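Local structure of beta-mannosidase (Trichoderma harzianum, 4CVU) at residues N463-G466 and E467-N471; A527-H530 and S531-Y534; F447-D451 and T452-D456; Y513-F517 and I518-F522; L428-W431 and I432-A436. The protein probably cleaves terminal beta-linked mannose residues from oligosaccharides, as a fungal beta-mannosidase of glycoside hydrolase family 2. One frame throughout, in Å; residues are numbered along the deposited sequence.

How the interactions relate
All five contacts are local ones within the catalytic (beta/alpha)8-type domain expected of family 2. In chain order they run interaction 5, 3, 1, 4, 2. Interaction 5 sits at the start of helix 430-439; strand 442-446 then leads into the loop of interaction 3, which feeds helix 458-475 with interaction 1. Helix 506-528 carries interaction 4 and, at its C-terminal end, interaction 2. Interactions 1, 3 and 4 have centres about 12 to 14 Å apart and touch through Val464, Ile468, Phe447, Phe449, Phe517 and Leu521, joined by Tyr534 of interaction 2, so two helices and a loop share one buried core, while interaction 5, touching none of the others, stands apart at a cadmium site.

Interaction 1 (N463-G466 and E467-N471); sequences NVVG and EITYN. With MAN (alpha-D-mannopyranose), chain E.
Thr469 turns its hydroxyl back along the helix onto Val465 O, with OG1 at 2.8 Å. The same oxygen takes Thr469 N, also an i to i+4 bond, and the two donors come from opposite faces of the carbonyl plane. OG1 gets there by standing beside its own backbone N, chi1 -58°. A valine here would probably leave Val465 O with the backbone bond alone from this residue. On another face of the helix Val464 and Ile468 lie side by side, CG1 to CG1 at 3.7 Å, and pack on Leu521 of helix 506-528. Glu467 OE2 makes a hydrogen bond to Tyr427 and a salt bridge to Arg192, while Asn463 holds Arg133. Val465 CG1 comes within 3.6 Å of O6 of a mannose (chain E) from a glycan attached to the protein. Helix 458-475, the crossover between parallel strands 442-446 and 481-485, thus has distinct apolar and polar sides, and its buried carboxylate is probably stabilised as an anion by the arginine.

Interaction 2 (A527-H530 and S531-Y534); sequences ANSH and SISY. With NAG (2-acetamido-2-deoxy-beta-D-glucopyranose), chain B; NAG (2-acetamido-2-deoxy-beta-D-glucopyranose), chain C.
Ser529 OG is gripped from several sides. The backbone N-H groups of Ser531 and Ile532 both point at it, weakly, with Ser531 N 3.4 Å and Ile532 N 3.3 Å from the oxygen, and Asn476 OD1 shares a further hydrogen bond with it. The hydroxyl reaches the turning chain because it lies opposite the backbone N, chi1 -171°, on an extended residue. Ile532 leans its CG1 against the same oxygen at 3.6 Å, so the polar atom has an apolar neighbour as well. Ser531 sends its own hydroxyl to Asp234, whose other carboxylate oxygen takes the N-H of His530; one acidic side chain of strand 227-237 therefore holds two successive residues of the turn. This is the connection that leaves helix 506-528 and leads into the short parallel strand 534-535, beside strand 481-485, and two weak bonds to the serine oxygen span its bend. On the other side of the chain His530 swings its imidazole toward a glycan attached to the protein. O7 of the N-acetylglucosamine of chain B lies at the edge of the imidazole, near its plane, and takes a weak bond from NE2, 3.1 Å long with an N-H...O angle of 133°. Ala527 CB meets the next sugar, 3.4 Å from O4 of the N-acetylglucosamine of chain C, while the ring of Phe236 meets the imidazole at a slant.

Interaction 3 (F447-D451 and T452-D456); sequences FQFSD and TLYPD
Tyr454 extends back across the loop to Phe449 and Ser450, and its atoms meet them in turn. From CB, with CG set opposite the carbonyl carbon (chi1 -73°), the ring passes beneath the Phe449 edge: CG, CD1 and CD2 each lie 3.9 Å from Phe449 CD1, which stands over the ring centre. The two rings form a T-shaped pair, centroids 5.1 Å apart and planes at 89°, Phe449 giving the edge and Tyr454 the face. Further out, CE1 touches Phe449 CB at 3.8 Å; Phe449 therefore touches the tyrosine with its CB as well as its ring. At the tip OH accepts the backbone N-H of Ser450, 3.0 Å from N to OH and fairly straight at 161°, and also bonds Gln195. The loop carries the chain from parallel strand 442-446 to helix 458-475, and this tyrosine spans its bend from the far limb. A phenylalanine in its place would probably keep the edge-to-face pair but leave the Ser450 N-H and Gln195 without this partner. At the bend, Thr452 OG1 bonds Val179 O, and Thr452 CG2 lies 3.8 Å from Ser450 O. Phe449 in turn packs on Val464 of helix 458-475.

Interaction 4 (Y513-F517 and I518-F522); sequences YENLF and ITTLF. With NAG (2-acetamido-2-deoxy-beta-D-glucopyranose), chain D; MAN (alpha-D-mannopyranose), chain F; MAN (alpha-D-mannopyranose), chain G.
Glu514 O takes two backbone N-H groups, those of Thr519 and Ile518, each 2.9 Å from it, the first nearly in line with the C=O and the second from above the carbonyl plane. Asn515 O is also doubly held, from opposite faces of its plane, by Thr520 N and by a side-chain donor, Thr520 OG1 at 2.9 Å, whose place beside its backbone N (chi1 -53°) turns it back onto that oxygen. The i to i+5 bonds Thr519 to Glu514, Thr520 to Asn515 and Leu521 to Leu516 show the widened turn. Among apolar groups, Phe517 and Leu521 run side by side, CD1 to CD2 at 3.6 Å, and Leu516 crosses Leu521 between their CD1 atoms. Glu514 and Ile518 lie alongside each other, through the stem of the acid. Sugar contacts fall on the opposite end of that acid: its OE2 accepts N2 of the N-acetylglucosamine of chain D at 2.8 Å, while Tyr558 adds a bond to OE2. A water bridges Asn515 OD1, Thr519 OG1 and O6 of the mannose of chain F, and Asn515 ND2 goes to Asp456. The whole is a pi-type widening within helix 506-528, one side packed into the domain and the other against attached glycans.

Interaction 5 (L428-W431 and I432-A436); sequences LPDW and IYDIA. With CD (cadmium ion), chain R; CD (cadmium ion), chain S.
Ile432 and Trp431, neighbours in the chain, fold against each other at the start of helix 430-439. Trp431 CG stands between its backbone N and carbonyl carbon, chi1 69°, which brings the six-membered ring over the next residue. Ile432 CG1 then sits on that face in a CH-pi contact, 3.6 Å from the centroid and 3° off the ring normal. Ile435 CD1 meets the ring at its edge, 4.0 Å from Trp431 CE3. The other branch of Ile432, CG2, touches Leu428 CD1 at 3.6 Å, the two side chains crossing at about a right angle.

Leu428 is the third partner. Its CB lies 3.6 Å from Tyr433 CE1, and a water joins its backbone N to Tyr433 OH, which also bonds Ser445. Pro429, at the N-cap, accepts Ile432 N on its carbonyl oxygen, the donor lying above the carbonyl plane. Asp430 and Asp434, one helical turn apart, cross obliquely, their carboxylate planes 89° apart, and both chelate one cadmium ion, the shortest of the four carboxylate bonds being that of Asp430 OD2, 2.3 Å from the ion. Asp430 OD1 bridges to a second cadmium ion, 2.7 Å away, which His477 also binds, and waters fill out both sites. Two acids this close would be expected to repel, so the metal's charge probably keeps both ionised and holds them in this crossed arrangement.

Interaction 1 (N463-G466 and E467-N471)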
# COMPACT_ATOMS: atom_id res chain seq x y z
N ASN A 463 -30.07 -8.40 31.64
CA ASN A 463 -29.64 -8.18 30.26
C ASN A 463 -29.04 -9.47 29.68
O ASN A 463 -29.44 -9.91 28.62
CB ASN A 463 -28.61 -7.03 30.17
CG ASN A 463 -28.47 -6.46 28.76
OD1 ASN A 463 -29.10 -6.91 27.83
ND2 ASN A 463 -27.61 -5.47 28.61
N VAL A 464 -28.15 -10.10 30.43
CA VAL A 464 -27.56 -11.39 30.02
C VAL A 464 -28.65 -12.42 29.75
O VAL A 464 -28.61 -13.16 28.75
CB VAL A 464 -26.56 -11.92 31.08
CG1 VAL A 464 -26.21 -13.36 30.81
CG2 VAL A 464 -25.29 -11.08 31.09
N VAL A 465 -29.64 -12.50 30.65
CA VAL A 465 -30.72 -13.48 30.51
C VAL A 465 -31.52 -13.22 29.22
O VAL A 465 -31.89 -14.16 28.53
CB VAL A 465 -31.65 -13.48 31.77
CG1 VAL A 465 -32.96 -14.16 31.47
CG2 VAL A 465 -30.93 -14.14 32.96
N GLY A 466 -31.73 -11.96 28.87
CA GLY A 466 -32.36 -11.65 27.58
C GLY A 466 -31.51 -12.29 26.46
O GLY A 466 -32.03 -12.94 25.56
N GLU A 467 -30.21 -12.13 26.61
CA GLU A 467 -29.22 -12.62 25.63
C GLU A 467 -29.16 -14.13 25.58
O GLU A 467 -29.29 -14.70 24.50
CB GLU A 467 -27.85 -12.00 25.92
CG GLU A 467 -26.63 -12.80 25.56
CD GLU A 467 -25.37 -12.09 25.97
OE1 GLU A 467 -25.47 -10.94 26.44
OE2 GLU A 467 -24.28 -12.69 25.84
N ILE A 468 -28.96 -14.78 26.72
CA ILE A 468 -28.88 -16.23 26.71
C ILE A 468 -30.18 -16.88 26.22
O ILE A 468 -30.13 -17.83 25.46
CB ILE A 468 -28.51 -16.83 28.08
CG1 ILE A 468 -27.23 -16.21 28.62
CG2 ILE A 468 -28.35 -18.32 27.98
CD1 ILE A 468 -26.06 -16.30 27.67
N THR A 469 -31.32 -16.34 26.64
CA THR A 469 -32.63 -16.89 26.27
C THR A 469 -32.91 -16.76 24.76
O THR A 469 -33.33 -17.72 24.10
CB THR A 469 -33.77 -16.19 27.06
OG1 THR A 469 -33.56 -16.36 28.48
CG2 THR A 469 -35.11 -16.79 26.68
N TYR A 470 -32.66 -15.59 24.21
CA TYR A 470 -32.84 -15.37 22.77
C TYR A 470 -31.94 -16.30 21.90
O TYR A 470 -32.40 -16.99 21.01
CB TYR A 470 -32.54 -13.92 22.41
CG TYR A 470 -32.54 -13.67 20.92
CD1 TYR A 470 -33.71 -13.81 20.19
CD2 TYR A 470 -31.37 -13.34 20.23
CE1 TYR A 470 -33.73 -13.61 18.82
CE2 TYR A 470 -31.37 -13.12 18.85
CZ TYR A 470 -32.55 -13.26 18.15
OH TYR A 470 -32.59 -13.05 16.79
N ASN A 471 -30.64 -16.30 22.19
CA ASN A 471 -29.71 -17.07 21.36
C ASN A 471 -29.80 -18.60 21.54
O ASN A 471 -29.74 -19.32 20.55
CB ASN A 471 -28.31 -16.57 21.56
CG ASN A 471 -28.11 -15.21 20.93
OD1 ASN A 471 -28.09 -15.08 19.71
ND2 ASN A 471 -27.97 -14.18 21.77
C1 MAN E . -39.12 -12.01 27.89
C2 MAN E . -38.72 -11.11 26.74
C3 MAN E . -37.61 -11.77 25.92
C4 MAN E . -36.43 -12.14 26.81
C5 MAN E . -36.92 -12.94 28.02
C6 MAN E . -35.82 -13.16 29.06
O2 MAN E . -38.23 -9.90 27.26
O3 MAN E . -37.22 -10.91 24.89
O4 MAN E . -35.55 -12.97 26.05
O5 MAN E . -38.00 -12.29 28.69
O6 MAN E . -36.29 -14.07 30.06

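Interaction 2 (A527-H530 and S531-Y534)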
# COMPACT_ATOMS: atom_id res chain seq x y z
N ALA A 527 -34.14 -24.84 30.62
CA ALA A 527 -35.50 -24.43 30.35
C ALA A 527 -35.84 -24.49 28.86
O ALA A 527 -36.99 -24.70 28.49
CB ALA A 527 -35.73 -23.03 30.87
N ASN A 528 -34.84 -24.30 28.00
CA ASN A 528 -35.06 -24.16 26.54
C ASN A 528 -34.45 -25.24 25.65
O ASN A 528 -34.57 -25.18 24.42
CB ASN A 528 -34.61 -22.76 26.11
CG ASN A 528 -35.55 -21.68 26.62
OD1 ASN A 528 -36.62 -21.46 26.06
ND2 ASN A 528 -35.15 -21.00 27.68
N SER A 529 -33.83 -26.24 26.27
CA SER A 529 -33.20 -27.34 25.53
C SER A 529 -33.01 -28.57 26.41
O SER A 529 -32.47 -28.45 27.51
CB SER A 529 -31.80 -26.89 25.01
OG SER A 529 -31.27 -27.86 24.12
N HIS A 530 -33.46 -29.73 25.92
CA HIS A 530 -33.18 -31.04 26.58
C HIS A 530 -31.99 -31.75 25.90
O HIS A 530 -31.47 -32.72 26.44
CB HIS A 530 -34.41 -31.98 26.53
CG HIS A 530 -35.61 -31.48 27.28
ND1 HIS A 530 -35.67 -31.46 28.65
CD2 HIS A 530 -36.79 -31.00 26.84
CE1 HIS A 530 -36.84 -30.97 29.03
NE2 HIS A 530 -37.54 -30.68 27.95
N SER A 531 -31.57 -31.23 24.73
CA SER A 531 -30.67 -31.93 23.84
C SER A 531 -29.19 -31.47 23.93
O SER A 531 -28.28 -32.24 23.62
CB SER A 531 -31.18 -31.77 22.40
OG SER A 531 -31.25 -30.42 22.02
N ILE A 532 -28.95 -30.24 24.38
CA ILE A 532 -27.61 -29.66 24.32
C ILE A 532 -26.96 -29.59 25.70
O ILE A 532 -27.48 -28.91 26.59
CB ILE A 532 -27.63 -28.26 23.73
CG1 ILE A 532 -28.23 -28.30 22.31
CG2 ILE A 532 -26.21 -27.68 23.72
CD1 ILE A 532 -27.55 -29.24 21.34
N SER A 533 -25.81 -30.26 25.85
CA SER A 533 -25.07 -30.29 27.12
C SER A 533 -24.32 -28.98 27.40
O SER A 533 -24.15 -28.14 26.51
CB SER A 533 -24.05 -31.43 27.13
OG SER A 533 -24.65 -32.66 26.87
N TYR A 534 -23.84 -28.83 28.63
CA TYR A 534 -23.36 -27.56 29.10
C TYR A 534 -22.16 -27.72 29.96
O TYR A 534 -21.96 -28.74 30.64
CB TYR A 534 -24.44 -26.83 29.92
CG TYR A 534 -24.05 -25.43 30.40
CD1 TYR A 534 -24.00 -24.36 29.52
CD2 TYR A 534 -23.74 -25.19 31.74
CE1 TYR A 534 -23.64 -23.09 29.94
CE2 TYR A 534 -23.39 -23.92 32.19
CZ TYR A 534 -23.34 -22.87 31.28
OH TYR A 534 -22.98 -21.61 31.68
C1 NAG B . -40.87 -27.46 25.18
C2 NAG B . -41.04 -28.11 26.55
C3 NAG B . -41.57 -27.10 27.54
C4 NAG B . -40.63 -25.88 27.60
C5 NAG B . -40.39 -25.35 26.18
C6 NAG B . -39.35 -24.25 26.06
C7 NAG B . -41.52 -30.51 26.52
C8 NAG B . -42.56 -31.59 26.33
N2 NAG B . -41.93 -29.26 26.41
O3 NAG B . -41.65 -27.73 28.79
O4 NAG B . -41.20 -24.86 28.38
O5 NAG B . -39.98 -26.38 25.33
O6 NAG B . -39.41 -23.75 24.74
O7 NAG B . -40.36 -30.83 26.76
C1 NAG C . -40.34 -24.33 29.40
C2 NAG C . -40.74 -22.91 29.80
C3 NAG C . -39.78 -22.40 30.86
C4 NAG C . -39.65 -23.38 31.99
C5 NAG C . -39.34 -24.78 31.45
C6 NAG C . -39.27 -25.83 32.57
C7 NAG C . -41.86 -21.86 27.90
C8 NAG C . -41.78 -20.94 26.71
N2 NAG C . -40.78 -22.02 28.66
O3 NAG C . -40.28 -21.20 31.41
O4 NAG C . -38.55 -23.05 32.82
O5 NAG C . -40.31 -25.17 30.51
O6 NAG C . -40.41 -25.71 33.41
O7 NAG C . -42.94 -22.41 28.13

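Interaction 3 (F447-D451 and T452-D456)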
# COMPACT_ATOMS: atom_id res chain seq x y z
N PHE A 447 -21.07 -18.92 25.15
CA PHE A 447 -21.68 -17.64 25.48
C PHE A 447 -20.61 -16.54 25.51
O PHE A 447 -19.45 -16.81 25.84
CB PHE A 447 -22.40 -17.72 26.84
CG PHE A 447 -23.50 -18.76 26.92
CD1 PHE A 447 -24.23 -19.15 25.80
CD2 PHE A 447 -23.84 -19.32 28.15
CE1 PHE A 447 -25.24 -20.08 25.90
CE2 PHE A 447 -24.86 -20.25 28.25
CZ PHE A 447 -25.56 -20.64 27.12
N GLN A 448 -20.98 -15.28 25.22
CA GLN A 448 -19.96 -14.24 24.99
C GLN A 448 -19.31 -13.68 26.25
O GLN A 448 -19.51 -12.55 26.64
CB GLN A 448 -20.52 -13.15 24.06
CG GLN A 448 -21.13 -13.70 22.78
CD GLN A 448 -20.20 -14.63 22.03
OE1 GLN A 448 -19.02 -14.36 21.91
NE2 GLN A 448 -20.73 -15.72 21.51
N PHE A 449 -18.53 -14.51 26.93
CA PHE A 449 -17.82 -14.09 28.11
C PHE A 449 -16.40 -14.69 28.07
O PHE A 449 -16.24 -15.88 27.85
CB PHE A 449 -18.55 -14.58 29.36
CG PHE A 449 -19.96 -14.08 29.49
CD1 PHE A 449 -20.23 -12.88 30.15
CD2 PHE A 449 -21.02 -14.81 28.96
CE1 PHE A 449 -21.55 -12.43 30.29
CE2 PHE A 449 -22.32 -14.36 29.07
CZ PHE A 449 -22.58 -13.15 29.74
N SER A 450 -15.37 -13.85 28.29
CA SER A 450 -14.03 -14.25 27.89
C SER A 450 -12.83 -13.53 28.56
O SER A 450 -12.67 -12.32 28.43
CB SER A 450 -13.96 -14.15 26.34
OG SER A 450 -12.71 -14.58 25.84
N ASP A 451 -12.03 -14.30 29.29
CA ASP A 451 -10.74 -13.88 29.78
C ASP A 451 -10.81 -12.64 30.70
O ASP A 451 -9.91 -11.80 30.71
CB ASP A 451 -9.82 -13.61 28.58
CG ASP A 451 -8.35 -13.59 28.96
OD1 ASP A 451 -7.98 -14.18 30.02
OD2 ASP A 451 -7.57 -12.96 28.21
N THR A 452 -11.88 -12.55 31.45
CA THR A 452 -12.01 -11.59 32.52
C THR A 452 -13.20 -12.04 33.35
O THR A 452 -13.91 -12.98 32.96
CB THR A 452 -12.20 -10.16 31.99
OG1 THR A 452 -12.01 -9.20 33.06
CG2 THR A 452 -13.56 -10.00 31.33
N LEU A 453 -13.38 -11.39 34.50
CA LEU A 453 -14.53 -11.65 35.36
C LEU A 453 -15.54 -10.56 35.12
O LEU A 453 -15.17 -9.48 34.68
CB LEU A 453 -14.12 -11.74 36.83
CG LEU A 453 -13.18 -12.91 37.17
CD1 LEU A 453 -12.93 -12.99 38.67
CD2 LEU A 453 -13.70 -14.25 36.68
N TYR A 454 -16.81 -10.85 35.41
CA TYR A 454 -17.91 -10.01 34.97
C TYR A 454 -18.81 -9.56 36.13
O TYR A 454 -18.79 -10.18 37.22
CB TYR A 454 -18.74 -10.77 33.92
CG TYR A 454 -18.03 -10.87 32.59
CD1 TYR A 454 -17.13 -11.89 32.34
CD2 TYR A 454 -18.23 -9.92 31.61
CE1 TYR A 454 -16.45 -11.96 31.15
CE2 TYR A 454 -17.57 -9.97 30.41
CZ TYR A 454 -16.69 -11.00 30.16
OH TYR A 454 -15.98 -11.03 28.98
N PRO A 455 -19.60 -8.50 35.88
CA PRO A 455 -20.61 -8.06 36.87
C PRO A 455 -21.69 -9.11 37.10
O PRO A 455 -21.90 -9.99 36.26
CB PRO A 455 -21.22 -6.81 36.23
CG PRO A 455 -20.25 -6.38 35.20
CD PRO A 455 -19.62 -7.64 34.69
N ASP A 456 -22.35 -9.01 38.24
CA ASP A 456 -23.49 -9.88 38.56
C ASP A 456 -24.57 -9.11 39.33
O ASP A 456 -25.30 -9.70 40.13
CB ASP A 456 -23.04 -11.11 39.35
CG ASP A 456 -24.12 -12.18 39.41
OD1 ASP A 456 -24.83 -12.37 38.39
OD2 ASP A 456 -24.25 -12.85 40.46

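Interaction 4 (Y513-F517 and I518-F522)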
# COMPACT_ATOMS: atom_id res chain seq x y z
N TYR A 513 -19.65 -16.09 39.99
CA TYR A 513 -19.38 -17.00 38.90
C TYR A 513 -20.41 -18.11 38.86
O TYR A 513 -21.04 -18.34 37.83
CB TYR A 513 -17.95 -17.57 38.97
CG TYR A 513 -17.71 -18.80 38.09
CD1 TYR A 513 -17.62 -18.69 36.71
CD2 TYR A 513 -17.56 -20.07 38.66
CE1 TYR A 513 -17.41 -19.82 35.90
CE2 TYR A 513 -17.34 -21.18 37.87
CZ TYR A 513 -17.25 -21.05 36.49
OH TYR A 513 -17.03 -22.16 35.69
N GLU A 514 -20.56 -18.80 39.99
CA GLU A 514 -21.56 -19.86 40.11
C GLU A 514 -22.95 -19.32 39.86
O GLU A 514 -23.74 -19.91 39.14
CB GLU A 514 -21.50 -20.51 41.49
CG GLU A 514 -20.24 -21.32 41.70
CD GLU A 514 -20.28 -22.11 42.99
OE1 GLU A 514 -21.03 -21.70 43.92
OE2 GLU A 514 -19.57 -23.14 43.06
N ASN A 515 -23.25 -18.16 40.44
CA ASN A 515 -24.59 -17.60 40.35
C ASN A 515 -24.93 -17.24 38.91
O ASN A 515 -26.02 -17.58 38.42
CB ASN A 515 -24.73 -16.37 41.25
CG ASN A 515 -26.10 -15.73 41.15
OD1 ASN A 515 -27.08 -16.30 41.59
ND2 ASN A 515 -26.17 -14.59 40.51
N LEU A 516 -23.99 -16.60 38.21
CA LEU A 516 -24.26 -16.22 36.80
C LEU A 516 -24.15 -17.42 35.86
O LEU A 516 -25.11 -17.75 35.14
CB LEU A 516 -23.32 -15.11 36.31
CG LEU A 516 -23.66 -14.54 34.91
CD1 LEU A 516 -25.09 -14.08 34.87
CD2 LEU A 516 -22.73 -13.40 34.50
N PHE A 517 -22.99 -18.07 35.88
CA PHE A 517 -22.67 -19.08 34.85
C PHE A 517 -23.26 -20.48 35.14
O PHE A 517 -23.30 -21.33 34.26
CB PHE A 517 -21.16 -19.13 34.59
CG PHE A 517 -20.62 -17.85 34.02
CD1 PHE A 517 -20.74 -17.59 32.65
CD2 PHE A 517 -20.07 -16.89 34.83
CE1 PHE A 517 -20.28 -16.41 32.10
CE2 PHE A 517 -19.59 -15.70 34.29
CZ PHE A 517 -19.71 -15.45 32.92
N ILE A 518 -23.77 -20.71 36.34
CA ILE A 518 -24.36 -22.02 36.62
C ILE A 518 -25.85 -21.88 36.99
O ILE A 518 -26.71 -22.33 36.26
CB ILE A 518 -23.58 -22.76 37.71
CG1 ILE A 518 -22.11 -22.94 37.30
CG2 ILE A 518 -24.20 -24.12 37.99
CD1 ILE A 518 -21.25 -23.56 38.39
N THR A 519 -26.14 -21.24 38.13
CA THR A 519 -27.51 -21.08 38.63
C THR A 519 -28.38 -20.37 37.58
O THR A 519 -29.39 -20.90 37.20
CB THR A 519 -27.53 -20.35 39.99
OG1 THR A 519 -26.61 -20.96 40.90
CG2 THR A 519 -28.93 -20.41 40.63
N THR A 520 -27.97 -19.22 37.07
CA THR A 520 -28.81 -18.50 36.09
C THR A 520 -28.73 -19.17 34.72
O THR A 520 -29.74 -19.64 34.19
CB THR A 520 -28.41 -17.03 35.94
OG1 THR A 520 -28.38 -16.41 37.23
CG2 THR A 520 -29.40 -16.28 35.05
N LEU A 521 -27.52 -19.24 34.19
CA LEU A 521 -27.32 -19.72 32.82
C LEU A 521 -27.68 -21.20 32.58
O LEU A 521 -28.32 -21.51 31.59
CB LEU A 521 -25.89 -19.41 32.34
CG LEU A 521 -25.65 -18.07 31.62
CD1 LEU A 521 -26.38 -16.88 32.21
CD2 LEU A 521 -24.17 -17.76 31.55
N PHE A 522 -27.27 -22.11 33.45
CA PHE A 522 -27.65 -23.52 33.22
C PHE A 522 -29.17 -23.71 33.30
O PHE A 522 -29.74 -24.49 32.54
CB PHE A 522 -26.98 -24.50 34.20
CG PHE A 522 -27.31 -25.96 33.93
CD1 PHE A 522 -27.08 -26.51 32.68
CD2 PHE A 522 -27.83 -26.78 34.94
CE1 PHE A 522 -27.35 -27.85 32.41
CE2 PHE A 522 -28.12 -28.12 34.69
CZ PHE A 522 -27.88 -28.65 33.42
C1 NAG D . -17.51 -24.29 46.77
C2 NAG D . -18.95 -23.85 46.66
C3 NAG D . -19.00 -22.36 46.40
C4 NAG D . -18.22 -21.58 47.44
C5 NAG D . -16.81 -22.17 47.43
C6 NAG D . -15.81 -21.47 48.33
C7 NAG D . -20.59 -25.39 45.69
C8 NAG D . -21.22 -25.95 44.47
N2 NAG D . -19.63 -24.48 45.54
O3 NAG D . -20.34 -21.94 46.27
O4 NAG D . -18.15 -20.23 47.00
O5 NAG D . -16.87 -23.54 47.77
O6 NAG D . -16.49 -21.23 49.52
O7 NAG D . -20.94 -25.81 46.77
C1 MAN F . -22.86 -17.04 47.43
C2 MAN F . -24.30 -16.74 47.84
C3 MAN F . -25.04 -18.07 47.88
C4 MAN F . -24.91 -18.79 46.52
C5 MAN F . -23.46 -18.93 46.09
C6 MAN F . -23.34 -19.52 44.68
O2 MAN F . -25.00 -15.98 46.86
O3 MAN F . -26.40 -17.82 48.09
O4 MAN F . -25.50 -20.06 46.58
O5 MAN F . -22.84 -17.65 46.13
O6 MAN F . -23.82 -18.65 43.68
C1 MAN G . -25.00 -14.57 47.06
C2 MAN G . -26.08 -14.01 46.13
C3 MAN G . -25.63 -14.04 44.69
C4 MAN G . -24.26 -13.39 44.55
C5 MAN G . -23.28 -14.11 45.46
C6 MAN G . -21.88 -13.53 45.31
O2 MAN G . -26.40 -12.68 46.48
O3 MAN G . -26.54 -13.37 43.85
O4 MAN G . -23.85 -13.45 43.18
O5 MAN G . -23.73 -13.99 46.81
O6 MAN G . -20.93 -14.31 46.01
O HOH W 1 -26.10 -18.95 42.72

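Interaction 5 (L428-W431 and I432-A436)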
# COMPACT_ATOMS: atom_id res chain seq x y z
N LEU A 428 -23.14 -16.84 16.34
CA LEU A 428 -23.17 -16.84 14.90
C LEU A 428 -24.58 -16.71 14.37
O LEU A 428 -25.55 -17.27 14.93
CB LEU A 428 -22.53 -18.11 14.30
CG LEU A 428 -21.06 -18.40 14.67
CD1 LEU A 428 -20.60 -19.64 13.95
CD2 LEU A 428 -20.14 -17.23 14.34
N PRO A 429 -24.72 -15.99 13.27
CA PRO A 429 -26.03 -15.92 12.63
C PRO A 429 -26.48 -17.27 12.10
O PRO A 429 -25.64 -18.13 11.81
CB PRO A 429 -25.79 -14.93 11.47
CG PRO A 429 -24.60 -14.14 11.87
CD PRO A 429 -23.74 -15.05 12.70
N ASP A 430 -27.80 -17.47 11.99
CA ASP A 430 -28.39 -18.69 11.48
C ASP A 430 -27.71 -19.20 10.19
O ASP A 430 -27.46 -20.40 10.06
CB ASP A 430 -29.94 -18.52 11.25
CG ASP A 430 -30.57 -19.69 10.46
OD1 ASP A 430 -30.55 -20.89 10.90
OD2 ASP A 430 -31.11 -19.43 9.36
N TRP A 431 -27.43 -18.31 9.25
CA TRP A 431 -26.89 -18.74 7.98
C TRP A 431 -25.53 -19.45 8.06
O TRP A 431 -25.24 -20.27 7.21
CB TRP A 431 -26.89 -17.60 6.95
CG TRP A 431 -25.94 -16.48 7.20
CD1 TRP A 431 -26.18 -15.31 7.86
CD2 TRP A 431 -24.59 -16.39 6.72
NE1 TRP A 431 -25.07 -14.51 7.85
CE2 TRP A 431 -24.08 -15.15 7.16
CE3 TRP A 431 -23.77 -17.25 5.98
CZ2 TRP A 431 -22.77 -14.74 6.86
CZ3 TRP A 431 -22.48 -16.83 5.69
CH2 TRP A 431 -21.99 -15.58 6.13
N ILE A 432 -24.75 -19.18 9.10
CA ILE A 432 -23.45 -19.82 9.27
C ILE A 432 -23.61 -21.23 9.87
O ILE A 432 -22.94 -22.16 9.44
CB ILE A 432 -22.48 -18.96 10.12
CG1 ILE A 432 -22.15 -17.67 9.37
CG2 ILE A 432 -21.19 -19.73 10.40
CD1 ILE A 432 -21.23 -16.72 10.11
N TYR A 433 -24.46 -21.37 10.89
CA TYR A 433 -24.83 -22.69 11.41
C TYR A 433 -25.46 -23.53 10.29
O TYR A 433 -25.27 -24.72 10.25
CB TYR A 433 -25.81 -22.61 12.60
CG TYR A 433 -25.14 -22.38 13.97
CD1 TYR A 433 -24.87 -21.10 14.44
CD2 TYR A 433 -24.81 -23.46 14.79
CE1 TYR A 433 -24.25 -20.90 15.69
CE2 TYR A 433 -24.23 -23.26 16.04
CZ TYR A 433 -23.95 -21.98 16.49
OH TYR A 433 -23.35 -21.76 17.73
N ASP A 434 -26.20 -22.91 9.37
CA ASP A 434 -26.74 -23.65 8.23
C ASP A 434 -25.67 -24.34 7.42
O ASP A 434 -25.87 -25.48 6.97
CB ASP A 434 -27.48 -22.71 7.27
CG ASP A 434 -28.84 -22.32 7.77
OD1 ASP A 434 -29.34 -22.91 8.79
OD2 ASP A 434 -29.40 -21.42 7.12
N ILE A 435 -24.56 -23.66 7.20
CA ILE A 435 -23.48 -24.19 6.43
C ILE A 435 -22.90 -25.39 7.20
O ILE A 435 -22.68 -26.48 6.68
CB ILE A 435 -22.42 -23.11 6.19
CG1 ILE A 435 -22.97 -22.13 5.13
CG2 ILE A 435 -21.13 -23.73 5.67
CD1 ILE A 435 -22.29 -20.80 5.08
N ALA A 436 -22.70 -25.19 8.47
CA ALA A 436 -22.18 -26.29 9.32
C ALA A 436 -23.12 -27.49 9.27
O ALA A 436 -22.71 -28.60 8.92
CB ALA A 436 -22.03 -25.76 10.73
CD CD R . -31.52 -21.47 8.43
CD CD S . -32.29 -20.21 12.80
O HOH W 2 -22.45 -18.94 18.22
O HOH W 3 -32.43 -20.60 6.72
O HOH W 4 -33.28 -23.10 9.35
O HOH W 5 -33.97 -19.21 10.97
O HOH W 6 -30.35 -19.57 14.15